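Local coordinates for protein FACT complex subunit POB3 (Chaetomium thermophilum var. thermophilum, PDB 4KHB) that probably acts, as a subunit of the histone chaperone FACT, in reorganizing nucleosomes during transcription, DNA replication and DNA repair, at residues R68-I73 with I132-I137. Sequence-based numbering, arbitrary orientation.
Sequences RTSGVI and IPYSEI
At the interface between the two PH-like domains of the Pob3 N-terminal region, V72 of strand 72-78 in the first domain meets P133, which ends strand 127-133 in the second. Methyl CG2 of V72 lies 3.7 Å from CB of P133 and 3.9 Å from its CG, so a single branch touches the CB-CG side of the pyrrolidine ring, the two side chains crossing at about a right angle. With CG1 anti to its own carbonyl carbon (chi1 -71°), V72 presents the other methyl to the proline. E119 touches both residues, and M41 of the Spt16D chain packs on P133, so the partner subunit borders this junction. Beyond P133 the chain turns through the 3-10 segment 134-136, where the amide N of E136 bonds to O of P133 at 3.0 Å. Nearer the surface, OG of S70 sits at the edge of the Y134 ring, 4.3 Å from CD2. The direct contact is therefore small, 100 Å² summed over both sides, and its buried part is the apolar V72-P133 touch, while the hydroxyls of S70 and Y134 bond instead to the backbone carbonyls of K117 and G116, respectively.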
loop_
_atom_site.group_PDB
_atom_site.type_symbol
_atom_site.label_atom_id
_atom_site.label_comp_id
_atom_site.label_asym_id
_atom_site.label_seq_id
_atom_site.Cartn_x
_atom_site.Cartn_y
_atom_site.Cartn_z
ATOM N N ARG H 68 -1.389 -20.101 5.554
ATOM C CA ARG H 68 -0.294 -20.979 5.966
ATOM C C ARG H 68 0.635 -21.163 4.778
ATOM O O ARG H 68 1.855 -21.183 4.923
ATOM C CB ARG H 68 -0.816 -22.343 6.417
ATOM C CG ARG H 68 -1.760 -22.332 7.608
ATOM C CD ARG H 68 -1.350 -23.393 8.614
ATOM N NE ARG H 68 -2.189 -23.396 9.808
ATOM C CZ ARG H 68 -1.739 -23.183 11.039
ATOM N NH1 ARG H 68 -0.449 -22.947 11.242
ATOM N NH2 ARG H 68 -2.575 -23.207 12.067
ATOM N N THR H 69 0.036 -21.313 3.600
ATOM C CA THR H 69 0.766 -21.202 2.341
ATOM C C THR H 69 1.010 -19.718 2.096
ATOM O O THR H 69 0.462 -18.878 2.806
ATOM C CB THR H 69 -0.036 -21.806 1.168
ATOM O OG1 THR H 69 -1.255 -21.073 0.980
ATOM C CG2 THR H 69 -0.374 -23.265 1.451
ATOM N N SER H 70 1.813 -19.375 1.095
ATOM C CA SER H 70 2.149 -17.966 0.898
ATOM C C SER H 70 0.996 -17.226 0.222
ATOM O O SER H 70 0.607 -17.563 -0.902
ATOM C CB SER H 70 3.437 -17.820 0.085
ATOM O OG SER H 70 3.874 -16.472 0.062
ATOM N N GLY H 71 0.446 -16.225 0.908
ATOM C CA GLY H 71 -0.637 -15.433 0.347
ATOM C C GLY H 71 -1.322 -14.513 1.345
ATOM O O GLY H 71 -1.321 -14.781 2.549
ATOM N N VAL H 72 -1.913 -13.430 0.841
ATOM C CA VAL H 72 -2.682 -12.510 1.680
ATOM C C VAL H 72 -4.112 -12.300 1.176
ATOM O O VAL H 72 -4.343 -12.149 -0.026
ATOM C CB VAL H 72 -1.978 -11.135 1.843
ATOM C CG1 VAL H 72 -0.754 -11.261 2.727
ATOM C CG2 VAL H 72 -1.600 -10.560 0.489
ATOM N N ILE H 73 -5.065 -12.302 2.104
ATOM C CA ILE H 73 -6.455 -11.997 1.781
ATOM C C ILE H 73 -6.820 -10.691 2.475
ATOM O O ILE H 73 -6.741 -10.587 3.702
ATOM C CB ILE H 73 -7.407 -13.115 2.252
ATOM C CG1 ILE H 73 -7.017 -14.446 1.607
ATOM C CG2 ILE H 73 -8.852 -12.771 1.901
ATOM C CD1 ILE H 73 -7.098 -14.433 0.087
ATOM N N ILE H 132 3.645 -5.040 -0.406
ATOM C CA ILE H 132 3.422 -5.540 -1.761
ATOM C C ILE H 132 3.405 -7.067 -1.776
ATOM O O ILE H 132 4.433 -7.708 -1.547
ATOM C CB ILE H 132 4.504 -5.041 -2.730
ATOM C CG1 ILE H 132 4.498 -3.514 -2.774
ATOM C CG2 ILE H 132 4.253 -5.572 -4.133
ATOM C CD1 ILE H 132 5.870 -2.896 -2.816
ATOM N N PRO H 133 2.225 -7.653 -2.036
ATOM C CA PRO H 133 2.075 -9.111 -2.117
ATOM C C PRO H 133 2.839 -9.677 -3.309
ATOM O O PRO H 133 2.808 -9.077 -4.384
ATOM C CB PRO H 133 0.561 -9.311 -2.305
ATOM C CG PRO H 133 -0.071 -8.001 -1.956
ATOM C CD PRO H 133 0.948 -6.941 -2.217
ATOM N N TYR H 134 3.527 -10.799 -3.106
ATOM C CA TYR H 134 4.335 -11.426 -4.150
ATOM C C TYR H 134 3.510 -11.788 -5.386
ATOM O O TYR H 134 4.011 -11.750 -6.511
ATOM C CB TYR H 134 5.043 -12.668 -3.592
ATOM C CG TYR H 134 6.056 -12.356 -2.508
ATOM C CD1 TYR H 134 6.750 -11.153 -2.507
ATOM C CD2 TYR H 134 6.302 -13.255 -1.478
ATOM C CE1 TYR H 134 7.667 -10.859 -1.523
ATOM C CE2 TYR H 134 7.218 -12.968 -0.484
ATOM C CZ TYR H 134 7.897 -11.767 -0.515
ATOM O OH TYR H 134 8.814 -11.463 0.466
ATOM N N SER H 135 2.243 -12.126 -5.168
ATOM C CA SER H 135 1.350 -12.528 -6.250
ATOM C C SER H 135 1.072 -11.396 -7.238
ATOM O O SER H 135 0.645 -11.642 -8.367
ATOM C CB SER H 135 0.035 -13.065 -5.677
ATOM O OG SER H 135 -0.617 -12.087 -4.887
ATOM N N GLU H 136 1.313 -10.159 -6.812
ATOM C CA GLU H 136 1.094 -8.999 -7.672
ATOM C C GLU H 136 2.304 -8.676 -8.540
ATOM O O GLU H 136 2.186 -7.960 -9.537
ATOM C CB GLU H 136 0.738 -7.775 -6.826
ATOM C CG GLU H 136 -0.640 -7.838 -6.190
ATOM C CD GLU H 136 -1.747 -7.734 -7.215
ATOM O OE1 GLU H 136 -1.722 -6.779 -8.022
ATOM O OE2 GLU H 136 -2.639 -8.606 -7.219
ATOM N N ILE H 137 3.465 -9.206 -8.166
ATOM C CA ILE H 137 4.718 -8.826 -8.809
ATOM C C ILE H 137 4.965 -9.585 -10.115
ATOM O O ILE H 137 5.003 -10.817 -10.135
ATOM C CB ILE H 137 5.917 -9.021 -7.843
ATOM C CG1 ILE H 137 5.737 -8.146 -6.596
ATOM C CG2 ILE H 137 7.238 -8.707 -8.543
ATOM C CD1 ILE H 137 6.834 -8.305 -5.557
#